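PDB 4EWP: 3-oxoacyl-[acyl-carrier-protein] synthase 3 from Micrococcus luteus NCTC 2665, which probably catalyses the first condensation of fatty acid synthesis, joining an acyl-CoA primer to malonyl-ACP with loss of carbon dioxide. Local coordinates for residues A[183-194]-A[339-348]; A[244-255]-A[280-289]. All blocks are in the same frame, centred on the assembly; numbering follows the deposited sequence.

Contact 1 of 2, residues A[183-194]-A[339-348]; sequences PGISPSVWGSDG and GLVYGAQVVR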
loop_
_atom_site.group_PDB
_atom_site.type_symbol
_atom_site.label_atom_id
_atom_site.label_comp_id
_atom_site.label_asym_id
_atom_site.label_seq_id
_atom_site.Cartn_x
_atom_site.Cartn_y
_atom_site.Cartn_z
ATOM N N PRO A 183 -8.373 23.601 12.081
ATOM C CA PRO A 183 -8.873 22.322 11.558
ATOM C C PRO A 183 -9.322 22.450 10.104
ATOM O O PRO A 183 -10.242 23.214 9.824
ATOM C CB PRO A 183 -10.097 22.043 12.435
ATOM C CG PRO A 183 -9.849 22.798 13.692
ATOM C CD PRO A 183 -9.099 24.031 13.288
ATOM N N GLY A 184 -8.687 21.713 9.201
ATOM C CA GLY A 184 -9.066 21.726 7.797
ATOM C C GLY A 184 -9.516 20.372 7.277
ATOM O O GLY A 184 -10.033 20.276 6.158
ATOM N N ILE A 185 -9.332 19.332 8.091
ATOM C CA ILE A 185 -9.746 17.969 7.733
ATOM C C ILE A 185 -10.464 17.320 8.919
ATOM O O ILE A 185 -9.886 17.141 9.996
ATOM C CB ILE A 185 -8.526 17.104 7.341
ATOM C CG1 ILE A 185 -7.726 17.765 6.216
ATOM C CG2 ILE A 185 -8.942 15.697 6.944
ATOM C CD1 ILE A 185 -6.520 16.957 5.763
ATOM N N SER A 186 -11.727 16.975 8.727
ATOM C CA SER A 186 -12.527 16.391 9.798
ATOM C C SER A 186 -12.134 14.927 10.025
ATOM O O SER A 186 -11.488 14.322 9.166
ATOM C CB SER A 186 -14.015 16.489 9.459
ATOM O OG SER A 186 -14.377 15.517 8.490
ATOM N N PRO A 187 -12.526 14.359 11.179
ATOM C CA PRO A 187 -12.097 12.992 11.527
ATOM C C PRO A 187 -12.551 11.992 10.484
ATOM O O PRO A 187 -13.731 11.973 10.113
ATOM C CB PRO A 187 -12.802 12.715 12.866
ATOM C CG PRO A 187 -13.111 14.094 13.434
ATOM C CD PRO A 187 -13.356 14.980 12.230
ATOM N N SER A 188 -11.627 11.165 10.010
ATOM C CA SER A 188 -11.972 10.229 8.952
ATOM C C SER A 188 -13.012 9.209 9.396
ATOM O O SER A 188 -12.988 8.723 10.524
ATOM C CB SER A 188 -10.727 9.520 8.422
ATOM O OG SER A 188 -9.968 10.397 7.605
ATOM N N VAL A 189 -13.937 8.906 8.492
ATOM C CA VAL A 189 -14.860 7.786 8.651
ATOM C C VAL A 189 -14.523 6.775 7.547
ATOM O O VAL A 189 -14.802 7.000 6.364
ATOM C CB VAL A 189 -16.330 8.235 8.537
ATOM C CG1 VAL A 189 -17.268 7.021 8.677
ATOM C CG2 VAL A 189 -16.636 9.289 9.607
ATOM N N TRP A 190 -13.860 5.690 7.923
ATOM C CA TRP A 190 -13.349 4.788 6.916
ATOM C C TRP A 190 -13.437 3.361 7.425
ATOM O O TRP A 190 -13.441 3.115 8.643
ATOM C CB TRP A 190 -11.930 5.187 6.453
ATOM C CG TRP A 190 -10.870 5.274 7.553
ATOM C CD1 TRP A 190 -11.071 5.566 8.866
ATOM C CD2 TRP A 190 -9.460 5.057 7.403
ATOM N NE1 TRP A 190 -9.875 5.535 9.552
ATOM C CE2 TRP A 190 -8.870 5.229 8.674
ATOM C CE3 TRP A 190 -8.640 4.733 6.319
ATOM C CZ2 TRP A 190 -7.492 5.097 8.891
ATOM C CZ3 TRP A 190 -7.271 4.589 6.534
ATOM C CH2 TRP A 190 -6.711 4.772 7.811
ATOM N N GLY A 191 -13.545 2.418 6.501
ATOM C CA GLY A 191 -13.767 1.038 6.898
ATOM C C GLY A 191 -13.661 0.059 5.755
ATOM O O GLY A 191 -13.279 0.418 4.635
ATOM N N SER A 192 -14.020 -1.186 6.047
ATOM C CA SER A 192 -13.875 -2.276 5.103
ATOM C C SER A 192 -14.972 -3.297 5.359
ATOM O O SER A 192 -15.527 -3.375 6.453
ATOM C CB SER A 192 -12.516 -2.962 5.287
ATOM O OG SER A 192 -12.527 -3.782 6.458
ATOM N N ASP A 193 -15.282 -4.083 4.342
ATOM C CA ASP A 193 -16.059 -5.295 4.564
ATOM C C ASP A 193 -15.531 -6.380 3.659
ATOM O O ASP A 193 -16.006 -6.557 2.534
ATOM C CB ASP A 193 -17.556 -5.088 4.326
ATOM C CG ASP A 193 -18.363 -6.354 4.602
ATOM O OD1 ASP A 193 -17.762 -7.383 4.987
ATOM O OD2 ASP A 193 -19.595 -6.326 4.430
ATOM N N GLY A 194 -14.525 -7.094 4.152
ATOM C CA GLY A 194 -13.902 -8.151 3.387
ATOM C C GLY A 194 -14.829 -9.321 3.111
ATOM O O GLY A 194 -14.510 -10.182 2.285
ATOM N N GLY A 339 -13.022 -4.457 -2.151
ATOM C CA GLY A 339 -12.559 -4.764 -0.811
ATOM C C GLY A 339 -13.541 -5.588 -0.003
ATOM O O GLY A 339 -13.242 -6.728 0.373
ATOM N N LEU A 340 -14.712 -5.018 0.286
ATOM C CA LEU A 340 -15.041 -3.650 -0.081
ATOM C C LEU A 340 -14.379 -2.691 0.919
ATOM O O LEU A 340 -14.179 -3.041 2.080
ATOM C CB LEU A 340 -16.560 -3.478 -0.067
ATOM C CG LEU A 340 -17.391 -4.202 -1.145
ATOM C CD1 LEU A 340 -18.878 -4.261 -0.779
ATOM C CD2 LEU A 340 -17.208 -3.528 -2.496
ATOM N N VAL A 341 -14.022 -1.494 0.462
ATOM C CA VAL A 341 -13.481 -0.469 1.353
ATOM C C VAL A 341 -14.096 0.901 1.057
ATOM O O VAL A 341 -14.563 1.156 -0.056
ATOM C CB VAL A 341 -11.935 -0.368 1.276
ATOM C CG1 VAL A 341 -11.283 -1.652 1.789
ATOM C CG2 VAL A 341 -11.476 -0.033 -0.152
ATOM N N TYR A 342 -14.083 1.777 2.061
ATOM C CA TYR A 342 -14.590 3.137 1.916
ATOM C C TYR A 342 -13.878 4.113 2.853
ATOM O O TYR A 342 -13.375 3.723 3.900
ATOM C CB TYR A 342 -16.080 3.172 2.226
ATOM C CG TYR A 342 -16.429 2.689 3.617
ATOM C CD1 TYR A 342 -16.842 1.380 3.842
ATOM C CD2 TYR A 342 -16.347 3.543 4.706
ATOM C CE1 TYR A 342 -17.173 0.940 5.117
ATOM C CE2 TYR A 342 -16.670 3.114 5.978
ATOM C CZ TYR A 342 -17.079 1.811 6.178
ATOM O OH TYR A 342 -17.401 1.396 7.452
ATOM N N GLY A 343 -13.875 5.388 2.483
ATOM C CA GLY A 343 -13.314 6.427 3.328
ATOM C C GLY A 343 -13.973 7.771 3.043
ATOM O O GLY A 343 -14.296 8.074 1.882
ATOM N N ALA A 344 -14.185 8.567 4.094
ATOM C CA ALA A 344 -14.807 9.877 3.950
ATOM C C ALA A 344 -14.265 10.913 4.931
ATOM O O ALA A 344 -13.912 10.580 6.067
ATOM C CB ALA A 344 -16.334 9.765 4.109
ATOM N N GLN A 345 -14.248 12.171 4.489
ATOM C CA GLN A 345 -13.880 13.315 5.326
ATOM C C GLN A 345 -14.626 14.555 4.876
ATOM O O GLN A 345 -15.007 14.680 3.711
ATOM C CB GLN A 345 -12.383 13.638 5.207
ATOM C CG GLN A 345 -11.455 12.555 5.629
ATOM C CD GLN A 345 -10.969 11.713 4.465
ATOM O OE1 GLN A 345 -11.253 11.996 3.297
ATOM N NE2 GLN A 345 -10.219 10.670 4.783
ATOM N N VAL A 346 -14.801 15.495 5.788
ATOM C CA VAL A 346 -15.139 16.849 5.378
ATOM C C VAL A 346 -13.837 17.651 5.337
ATOM O O VAL A 346 -13.008 17.584 6.262
ATOM C CB VAL A 346 -16.170 17.490 6.307
ATOM C CG1 VAL A 346 -16.354 18.958 5.961
ATOM C CG2 VAL A 346 -17.511 16.723 6.211
ATOM N N VAL A 347 -13.623 18.362 4.240
ATOM C CA VAL A 347 -12.385 19.104 4.086
ATOM C C VAL A 347 -12.653 20.548 3.697
ATOM O O VAL A 347 -13.601 20.836 2.984
ATOM C CB VAL A 347 -11.436 18.464 3.048
ATOM C CG1 VAL A 347 -11.063 17.030 3.459
ATOM C CG2 VAL A 347 -12.044 18.506 1.649
ATOM N N ARG A 348 -11.817 21.450 4.203
ATOM C CA ARG A 348 -11.808 22.839 3.768
ATOM C C ARG A 348 -11.043 22.924 2.448
ATOM O O ARG A 348 -9.851 22.627 2.398
ATOM C CB ARG A 348 -11.125 23.686 4.832
ATOM C CG ARG A 348 -11.239 25.178 4.612
ATOM C CD ARG A 348 -11.489 25.888 5.925
ATOM N NE ARG A 348 -12.890 26.284 6.026
ATOM C CZ ARG A 348 -13.658 26.075 7.092
ATOM N NH1 ARG A 348 -13.160 25.469 8.166
ATOM N NH2 ARG A 348 -14.926 26.473 7.079
HETATM O O HOH W 1 -8.495 20.961 3.962
#
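Strands 189-192 and 341-348 pair antiparallel in the C-terminal five-stranded sheet of the thiolase fold, where 189-192 is outermost within the chain, and a second, separate bridge joins Ile-185 to Val-347. Val-189 with Ala-344 and Gly-191 with Tyr-342 are hydrogen-bonded pairs, while Trp-190 faces Gly-343 and Ser-192 faces Val-341 in non-hydrogen-bonded pairs; lacking a side chain, Gly-343 lets Trp-190 CB come within 3.6 Å of Gly-343 CA. Between the two bridged regions the register slips by one residue, and serines make up the pairing there. Ser-186 N donates to Val-346 O, and Ser-186 OG turns back to accept Val-346 N at 2.7 Å, because chi1 of 76° sets the hydroxyl between the backbone N and the carbonyl carbon. Ser-188 OG accepts Gln-345 NE2 at 2.8 Å, lying almost in the amide plane; the same NE2 also reaches Cys-127 O, and OE1 is held by Gln-333, so the buried amide is fixed at both ends. Tyr-342 lays its ring across the neighbouring strand, with Gly-191 CA over the face, 3.8 Å from the Tyr-342 ring centroid. Glycine suits the place: with the tyrosine where it is, a CB would run into Tyr-342 OH. At the far end Leu-340, preceded by a cis peptide, exchanges two backbone bonds with Asp-193. One water bridges Gly-184 O and Arg-348 O at the other end. The Ser-192 backbone bonds onward to the second subunit, whose Ala-114 O also takes Ser-192 OG. Eight of the ten direct bonds thus have backbone atoms at both ends; Ser-186 OG supplies the acceptor for Val-346 N, and Ser-188 with Gln-345 ties side chain to side chain.

Contact 2 of 2, residues A[244-255]-A[280-289]; sequences FRWAVWSMAKVA and RIIDEFAKQL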
loop_
_atom_site.group_PDB
_atom_site.type_symbol
_atom_site.label_atom_id
_atom_site.label_comp_id
_atom_site.label_asym_id
_atom_site.label_seq_id
_atom_site.Cartn_x
_atom_site.Cartn_y
_atom_site.Cartn_z
ATOM N N PHE A 244 -24.298 -0.860 -6.800
ATOM C CA PHE A 244 -25.259 0.249 -6.703
ATOM C C PHE A 244 -25.962 0.298 -5.344
ATOM O O PHE A 244 -26.010 1.349 -4.701
ATOM C CB PHE A 244 -26.299 0.195 -7.825
ATOM C CG PHE A 244 -27.310 1.319 -7.765
ATOM C CD1 PHE A 244 -27.067 2.529 -8.411
ATOM C CD2 PHE A 244 -28.493 1.173 -7.045
ATOM C CE1 PHE A 244 -27.995 3.568 -8.351
ATOM C CE2 PHE A 244 -29.415 2.209 -6.977
ATOM C CZ PHE A 244 -29.166 3.409 -7.636
ATOM N N ARG A 245 -26.517 -0.833 -4.912
ATOM C CA ARG A 245 -27.206 -0.891 -3.623
ATOM C C ARG A 245 -26.294 -0.473 -2.477
ATOM O O ARG A 245 -26.704 0.256 -1.572
ATOM C CB ARG A 245 -27.784 -2.284 -3.358
ATOM C CG ARG A 245 -29.042 -2.556 -4.129
ATOM C CD ARG A 245 -29.713 -3.838 -3.687
ATOM N NE ARG A 245 -28.878 -5.000 -3.930
ATOM C CZ ARG A 245 -28.906 -5.715 -5.046
ATOM N NH1 ARG A 245 -29.723 -5.387 -6.029
ATOM N NH2 ARG A 245 -28.110 -6.760 -5.183
ATOM N N TRP A 246 -25.050 -0.927 -2.521
ATOM C CA TRP A 246 -24.084 -0.585 -1.475
ATOM C C TRP A 246 -23.622 0.872 -1.624
ATOM O O TRP A 246 -23.693 1.671 -0.684
ATOM C CB TRP A 246 -22.903 -1.575 -1.536
ATOM C CG TRP A 246 -21.756 -1.286 -0.622
ATOM C CD1 TRP A 246 -21.701 -1.525 0.719
ATOM C CD2 TRP A 246 -20.475 -0.737 -0.986
ATOM N NE1 TRP A 246 -20.476 -1.139 1.216
ATOM C CE2 TRP A 246 -19.708 -0.652 0.190
ATOM C CE3 TRP A 246 -19.910 -0.310 -2.191
ATOM C CZ2 TRP A 246 -18.411 -0.155 0.199
ATOM C CZ3 TRP A 246 -18.630 0.187 -2.185
ATOM C CH2 TRP A 246 -17.885 0.253 -0.998
ATOM N N ALA A 247 -23.165 1.210 -2.823
ATOM C CA ALA A 247 -22.615 2.534 -3.116
ATOM C C ALA A 247 -23.510 3.681 -2.669
ATOM O O ALA A 247 -23.026 4.729 -2.230
ATOM C CB ALA A 247 -22.333 2.664 -4.605
ATOM N N VAL A 248 -24.816 3.494 -2.821
ATOM C CA VAL A 248 -25.782 4.544 -2.533
ATOM C C VAL A 248 -26.313 4.460 -1.106
ATOM O O VAL A 248 -26.150 5.394 -0.334
ATOM C CB VAL A 248 -26.983 4.486 -3.511
ATOM C CG1 VAL A 248 -28.064 5.472 -3.086
ATOM C CG2 VAL A 248 -26.524 4.764 -4.933
ATOM N N TRP A 249 -26.942 3.339 -0.761
ATOM C CA TRP A 249 -27.672 3.222 0.500
ATOM C C TRP A 249 -26.777 2.924 1.703
ATOM O O TRP A 249 -27.120 3.273 2.833
ATOM C CB TRP A 249 -28.772 2.172 0.362
ATOM C CG TRP A 249 -29.485 2.328 -0.947
ATOM C CD1 TRP A 249 -29.349 1.545 -2.055
ATOM C CD2 TRP A 249 -30.386 3.371 -1.305
ATOM N NE1 TRP A 249 -30.131 2.020 -3.074
ATOM C CE2 TRP A 249 -30.778 3.146 -2.640
ATOM C CE3 TRP A 249 -30.913 4.472 -0.625
ATOM C CZ2 TRP A 249 -31.671 3.976 -3.309
ATOM C CZ3 TRP A 249 -31.800 5.291 -1.287
ATOM C CH2 TRP A 249 -32.170 5.040 -2.618
ATOM N N SER A 250 -25.624 2.299 1.469
ATOM C CA SER A 250 -24.676 2.084 2.554
ATOM C C SER A 250 -23.757 3.292 2.754
ATOM O O SER A 250 -23.567 3.769 3.875
ATOM C CB SER A 250 -23.860 0.812 2.313
ATOM O OG SER A 250 -24.631 -0.326 2.648
ATOM N N MET A 251 -23.197 3.788 1.660
ATOM C CA MET A 251 -22.336 4.948 1.722
ATOM C C MET A 251 -23.072 6.201 2.194
ATOM O O MET A 251 -22.467 7.090 2.776
ATOM C CB MET A 251 -21.639 5.174 0.385
ATOM C CG MET A 251 -20.641 4.058 0.040
ATOM S SD MET A 251 -19.324 3.803 1.266
ATOM C CE MET A 251 -19.968 2.479 2.289
ATOM N N ALA A 252 -24.376 6.274 1.976
ATOM C CA ALA A 252 -25.099 7.439 2.459
ATOM C C ALA A 252 -25.012 7.496 3.984
ATOM O O ALA A 252 -24.945 8.571 4.565
ATOM C CB ALA A 252 -26.540 7.443 1.979
ATOM N N LYS A 253 -24.974 6.341 4.632
ATOM C CA LYS A 253 -24.859 6.298 6.090
ATOM C C LYS A 253 -23.462 6.741 6.503
ATOM O O LYS A 253 -23.295 7.451 7.496
ATOM C CB LYS A 253 -25.150 4.893 6.623
ATOM C CG LYS A 253 -26.462 4.311 6.105
ATOM C CD LYS A 253 -26.798 2.976 6.765
ATOM C CE LYS A 253 -28.063 2.377 6.172
ATOM N NZ LYS A 253 -28.503 1.181 6.936
ATOM N N VAL A 254 -22.462 6.322 5.731
ATOM C CA VAL A 254 -21.089 6.737 5.981
ATOM C C VAL A 254 -20.984 8.268 5.853
ATOM O O VAL A 254 -20.416 8.948 6.715
ATOM C CB VAL A 254 -20.101 6.041 5.008
ATOM C CG1 VAL A 254 -18.670 6.583 5.181
ATOM C CG2 VAL A 254 -20.139 4.520 5.198
ATOM N N ALA A 255 -21.555 8.813 4.789
ATOM C CA ALA A 255 -21.504 10.260 4.590
ATOM C C ALA A 255 -22.164 11.019 5.747
ATOM O O ALA A 255 -21.629 12.011 6.246
ATOM C CB ALA A 255 -22.142 10.636 3.260
ATOM N N ARG A 280 -25.518 7.716 -12.135
ATOM C CA ARG A 280 -26.692 7.224 -11.422
ATOM C C ARG A 280 -26.412 7.111 -9.917
ATOM O O ARG A 280 -27.234 7.511 -9.081
ATOM C CB ARG A 280 -27.134 5.889 -12.024
ATOM C CG ARG A 280 -28.220 5.176 -11.246
ATOM C CD ARG A 280 -29.485 6.030 -11.131
ATOM N NE ARG A 280 -30.583 5.318 -10.468
ATOM C CZ ARG A 280 -31.151 5.717 -9.332
ATOM N NH1 ARG A 280 -30.733 6.829 -8.743
ATOM N NH2 ARG A 280 -32.139 5.019 -8.787
ATOM N N ILE A 281 -25.244 6.577 -9.567
ATOM C CA ILE A 281 -24.866 6.535 -8.155
ATOM C C ILE A 281 -24.738 7.952 -7.563
ATOM O O ILE A 281 -25.258 8.235 -6.479
ATOM C CB ILE A 281 -23.571 5.751 -7.923
ATOM C CG1 ILE A 281 -23.838 4.250 -8.083
ATOM C CG2 ILE A 281 -23.023 6.054 -6.535
ATOM C CD1 ILE A 281 -22.597 3.382 -8.018
ATOM N N ILE A 282 -24.042 8.835 -8.277
ATOM C CA ILE A 282 -23.860 10.209 -7.820
ATOM C C ILE A 282 -25.201 10.902 -7.556
ATOM O O ILE A 282 -25.399 11.487 -6.486
ATOM C CB ILE A 282 -23.050 11.046 -8.828
ATOM C CG1 ILE A 282 -21.648 10.472 -9.022
ATOM C CG2 ILE A 282 -22.955 12.501 -8.365
ATOM C CD1 ILE A 282 -20.857 11.206 -10.102
ATOM N N ASP A 283 -26.113 10.852 -8.529
ATOM C CA ASP A 283 -27.424 11.489 -8.366
ATOM C C ASP A 283 -28.194 10.967 -7.148
ATOM O O ASP A 283 -28.667 11.746 -6.325
ATOM C CB ASP A 283 -28.289 11.293 -9.611
ATOM C CG ASP A 283 -27.718 11.971 -10.834
ATOM O OD1 ASP A 283 -26.794 12.785 -10.677
ATOM O OD2 ASP A 283 -28.203 11.694 -11.951
ATOM N N GLU A 284 -28.318 9.646 -7.044
ATOM C CA GLU A 284 -29.118 9.029 -5.996
ATOM C C GLU A 284 -28.505 9.340 -4.631
ATOM O O GLU A 284 -29.217 9.587 -3.648
ATOM C CB GLU A 284 -29.211 7.520 -6.230
ATOM C CG GLU A 284 -30.324 6.832 -5.470
ATOM C CD GLU A 284 -31.664 7.514 -5.652
ATOM O OE1 GLU A 284 -32.150 7.591 -6.800
ATOM O OE2 GLU A 284 -32.227 7.981 -4.638
ATOM N N PHE A 285 -27.175 9.346 -4.601
ATOM C CA PHE A 285 -26.397 9.717 -3.424
ATOM C C PHE A 285 -26.713 11.158 -2.973
ATOM O O PHE A 285 -27.098 11.403 -1.827
ATOM C CB PHE A 285 -24.914 9.566 -3.776
ATOM C CG PHE A 285 -24.028 9.277 -2.609
ATOM C CD1 PHE A 285 -22.820 8.619 -2.800
ATOM C CD2 PHE A 285 -24.379 9.675 -1.331
ATOM C CE1 PHE A 285 -21.980 8.351 -1.734
ATOM C CE2 PHE A 285 -23.544 9.415 -0.255
ATOM C CZ PHE A 285 -22.342 8.751 -0.456
ATOM N N ALA A 286 -26.569 12.108 -3.890
ATOM C CA ALA A 286 -26.882 13.504 -3.604
ATOM C C ALA A 286 -28.305 13.673 -3.088
ATOM O O ALA A 286 -28.551 14.460 -2.177
ATOM C CB ALA A 286 -26.656 14.369 -4.856
ATOM N N LYS A 287 -29.252 12.941 -3.671
ATOM C CA LYS A 287 -30.639 13.035 -3.229
ATOM C C LYS A 287 -30.773 12.539 -1.791
ATOM O O LYS A 287 -31.508 13.106 -0.981
ATOM C CB LYS A 287 -31.546 12.223 -4.153
ATOM C CG LYS A 287 -32.985 12.088 -3.661
ATOM C CD LYS A 287 -33.853 11.313 -4.657
ATOM C CE LYS A 287 -35.222 10.967 -4.056
ATOM N NZ LYS A 287 -36.149 10.348 -5.053
ATOM N N GLN A 288 -30.050 11.475 -1.468
ATOM C CA GLN A 288 -30.200 10.842 -0.164
ATOM C C GLN A 288 -29.666 11.765 0.959
ATOM O O GLN A 288 -30.187 11.791 2.088
ATOM C CB GLN A 288 -29.509 9.474 -0.183
ATOM C CG GLN A 288 -29.852 8.573 0.993
ATOM C CD GLN A 288 -31.320 8.166 1.035
ATOM O OE1 GLN A 288 -32.029 8.235 0.026
ATOM N NE2 GLN A 288 -31.781 7.738 2.212
ATOM N N LEU A 289 -28.651 12.559 0.622
ATOM C CA LEU A 289 -28.054 13.492 1.575
ATOM C C LEU A 289 -28.853 14.770 1.787
ATOM O O LEU A 289 -28.454 15.626 2.578
ATOM C CB LEU A 289 -26.638 13.856 1.152
ATOM C CG LEU A 289 -25.653 12.695 1.218
ATOM C CD1 LEU A 289 -24.240 13.169 0.912
ATOM C CD2 LEU A 289 -25.727 12.055 2.590
#
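Two helices of the C-terminal half of the thiolase fold, 240-262 and 279-288, pack side by side at -31°, their axes 9.0 Å apart over the paired segments. The centre is a knob-into-hole fit: the ring of Phe-285 enters the hole formed by Ala-247, Met-251, Ala-252 and Ala-255. Three alanines suit this wall because their short side chains admit a whole ring; Phe-285 CZ lies 3.7 Å from Met-251 CB, while Ala-255 CB meets the ring edge. On the buried flank Ile-281 CD1 presses tightly on Ala-247 CB at 3.5 Å, and Leu-289 CD2 continues the apolar seam onto Ala-255. The outer flank is more polar. Phe-244, with CG anti to the backbone N (chi1 180°), sets CZ over the centre of one face of the Arg-280 guanidinium, the two planes 57° apart. Arg-280 NH1 makes a salt bridge within its own helix to the anti lone pair of Glu-284 OE1; the modelled 2.5 Å is short and, the arginine being poorly ordered, doubtful. Glu-284 CG touches Val-248 CG1 at 3.6 Å and borders the Trp-249 indole. With Glu-284 cut back to an alanine, Arg-280 would probably lose its carboxylate mate and be freer to turn away from Phe-244, and a gap would be likely beside Val-248 CG1 and the indole. Arg-280 ends the predicted ACP-binding region, whose last arginine is probably essential for the weak association with ACP, so its placing may matter there. From the last turn of helix 279-288, Gln-288 OE1 approaches the edge of the Trp-249 indole, 3.2 Å from Trp-249 CZ3.

The centres of the two contacts lie 15 Å apart, and helix 240-262 connects them. Met-251 SD rests 3.4 Å from Tyr-342 CB, Val-254 CG1 lies 3.8 Å from Val-189 CG1, and Trp-246 CZ2 touches Leu-340 CB at 3.8 Å. The two helices share one layer on the same face of the sheet, 240-262 over the strands of contact 1 and 279-288 beside it over strands 269-274 and 296-297. Both contacts border the predicted catalytic residues: the side chain of Val-341 is about 7 Å from that of Cys-123, and that of Ile-281 about 7 Å from those of His-275 and Asn-306. Contact 1 also adjoins the second subunit, whereas no other chain of the dimer touches the segments of contact 2.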